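Side-chain contact in 2-amino-4-hydroxy-6-hydroxymethyldihydropteridine pyrophosphokinase (Haemophilus influenzae, PDB 1CBK), which probably catalyses the transfer of pyrophosphate from ATP to 6-hydroxymethyl-7,8-dihydropterin, a step of folate biosynthesis: residues Y116-H119 against F123-V126. Sequence-based numbering, arbitrary orientation.
Sequences YDMH and FVIV. With ROI (7,8-dihydro-7,7-dimethyl-6-hydroxypterin), chain D.
M118 lies opposite V124 and H119 opposite I125, the CA atoms of H119 and I125 6.0 Å apart, where a loop with helix-like phi/psi, closed by H119 N to Y116 O at 3.0 Å, runs just ahead of helix 122-131. Much of the touching is side chain against backbone. V124 brings its beta-branch up to the carbonyl of M118, with CB 3.4 Å from M118 O. Its CG2 meets the M118 methyl, CE to CG2 3.8 Å, the two side chains crossing at about a right angle. The M118 chain is extended at chi2, and the bend at chi3 (76°) turns CE toward V124 CG2. One residue on, I125 lays CG1 3.3 Å from H119 O, and its CD1 comes 4.1 Å from H119 CB, approaching the imidazole obliquely. The H119 side chain starts away from 123-126, and Y116 CA lies over one face of its ring, toward the rim.

F123 turns to the pterin pocket. With CG between the backbone N and carbonyl carbon (chi1 49°), its ring takes the bound pterin analogue on one face, N3 lying over the ring centre and 3.4 Å from F123 CE1. The first turn of the helix thus packs on the preceding loop while supplying a ring that covers the bound analogue, consistent with the pterin substrate site.

In the deposited assembly, D117 OD1 makes a salt bridge to R121 NH2 of the second subunit. Within the chain, M118 and V124 both rest on L99 of edge strand 95-101, I125 packs on F150, and F123 and V126 reach strand 32-43.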
loop_
_atom_site.group_PDB
_atom_site.type_symbol
_atom_site.label_atom_id
_atom_site.label_comp_id
_atom_site.label_asym_id
_atom_site.label_seq_id
_atom_site.Cartn_x
_atom_site.Cartn_y
_atom_site.Cartn_z
ATOM N N TYR A 116 2.029 -6.696 0.429
ATOM C CA TYR A 116 0.965 -6.573 -0.551
ATOM C C TYR A 116 0.629 -5.236 -1.111
ATOM O O TYR A 116 0.170 -5.168 -2.235
ATOM C CB TYR A 116 -0.275 -7.349 -0.097
ATOM C CG TYR A 116 0.044 -8.817 0.172
ATOM C CD1 TYR A 116 -0.009 -9.769 -0.847
ATOM C CD2 TYR A 116 0.398 -9.249 1.454
ATOM C CE1 TYR A 116 0.281 -11.128 -0.584
ATOM C CE2 TYR A 116 0.682 -10.616 1.726
ATOM C CZ TYR A 116 0.616 -11.538 0.708
ATOM O OH TYR A 116 0.832 -12.874 0.989
ATOM N N ASP A 117 0.906 -4.166 -0.375
ATOM C CA ASP A 117 0.634 -2.821 -0.905
ATOM C C ASP A 117 1.496 -2.549 -2.128
ATOM O O ASP A 117 1.100 -1.787 -3.017
ATOM C CB ASP A 117 0.898 -1.734 0.138
ATOM C CG ASP A 117 -0.224 -1.603 1.127
ATOM O OD1 ASP A 117 -1.408 -1.695 0.711
ATOM O OD2 ASP A 117 0.090 -1.378 2.314
ATOM N N MET A 118 2.640 -3.228 -2.202
ATOM C CA MET A 118 3.558 -3.052 -3.309
ATOM C C MET A 118 3.061 -3.690 -4.595
ATOM O O MET A 118 3.392 -3.232 -5.687
ATOM C CB MET A 118 4.969 -3.467 -2.906
ATOM C CG MET A 118 5.466 -2.554 -1.776
ATOM S SD MET A 118 7.210 -2.567 -1.431
ATOM C CE MET A 118 7.774 -1.643 -2.745
ATOM N N HIS A 119 2.109 -4.607 -4.460
ATOM C CA HIS A 119 1.521 -5.237 -5.639
ATOM C C HIS A 119 0.486 -4.310 -6.276
ATOM O O HIS A 119 0.019 -4.573 -7.388
ATOM C CB HIS A 119 0.916 -6.586 -5.280
ATOM C CG HIS A 119 1.887 -7.517 -4.616
ATOM N ND1 HIS A 119 1.498 -8.709 -4.046
ATOM C CD2 HIS A 119 3.232 -7.429 -4.435
ATOM C CE1 HIS A 119 2.558 -9.320 -3.544
ATOM N NE2 HIS A 119 3.621 -8.563 -3.764
ATOM N N PHE A 123 4.927 0.987 -10.401
ATOM C CA PHE A 123 6.380 1.013 -10.538
ATOM C C PHE A 123 7.083 -0.188 -9.924
ATOM O O PHE A 123 8.314 -0.229 -9.855
ATOM C CB PHE A 123 6.947 2.334 -9.996
ATOM C CG PHE A 123 6.433 2.712 -8.644
ATOM C CD1 PHE A 123 7.057 2.251 -7.493
ATOM C CD2 PHE A 123 5.341 3.561 -8.521
ATOM C CE1 PHE A 123 6.604 2.623 -6.235
ATOM C CE2 PHE A 123 4.874 3.945 -7.266
ATOM C CZ PHE A 123 5.505 3.478 -6.123
ATOM N N VAL A 124 6.290 -1.117 -9.402
ATOM C CA VAL A 124 6.788 -2.339 -8.828
ATOM C C VAL A 124 6.346 -3.488 -9.751
ATOM O O VAL A 124 7.176 -4.282 -10.225
ATOM C CB VAL A 124 6.199 -2.588 -7.438
ATOM C CG1 VAL A 124 6.476 -4.032 -6.997
ATOM C CG2 VAL A 124 6.787 -1.641 -6.428
ATOM N N ILE A 125 5.043 -3.549 -10.046
ATOM C CA ILE A 125 4.496 -4.645 -10.853
ATOM C C ILE A 125 4.856 -4.655 -12.324
ATOM O O ILE A 125 5.082 -5.734 -12.891
ATOM C CB ILE A 125 2.967 -4.793 -10.665
ATOM C CG1 ILE A 125 2.655 -5.164 -9.209
ATOM C CG2 ILE A 125 2.358 -5.828 -11.667
ATOM C CD1 ILE A 125 3.178 -6.529 -8.755
ATOM N N VAL A 126 4.921 -3.485 -12.953
ATOM C CA VAL A 126 5.268 -3.439 -14.371
ATOM C C VAL A 126 6.702 -3.957 -14.607
ATOM O O VAL A 126 6.926 -4.763 -15.534
ATOM C CB VAL A 126 5.017 -2.042 -14.982
ATOM C CG1 VAL A 126 5.694 -1.897 -16.333
ATOM C CG2 VAL A 126 3.514 -1.802 -15.077
HETATM N N1 ROI D . 6.793 6.928 -5.736
HETATM C C2 ROI D . 7.340 6.346 -6.859
HETATM N N2 ROI D . 6.826 6.701 -8.067
HETATM N N3 ROI D . 8.354 5.449 -6.805
HETATM C C4 ROI D . 8.892 5.048 -5.633
HETATM O O4 ROI D . 9.848 4.258 -5.574
HETATM C C4A ROI D . 8.341 5.572 -4.417
HETATM N N5 ROI D . 8.815 5.197 -3.266
HETATM C C6 ROI D . 8.342 5.659 -2.055
HETATM C C7 ROI D . 7.065 6.542 -2.041
HETATM C C16 ROI D . 5.793 5.678 -1.688
HETATM C C15 ROI D . 7.233 7.733 -1.088
HETATM N N8 ROI D . 6.738 7.095 -3.391
HETATM C C8A ROI D . 7.255 6.556 -4.555
HETATM O O9 ROI D . 9.006 5.296 -1.032
#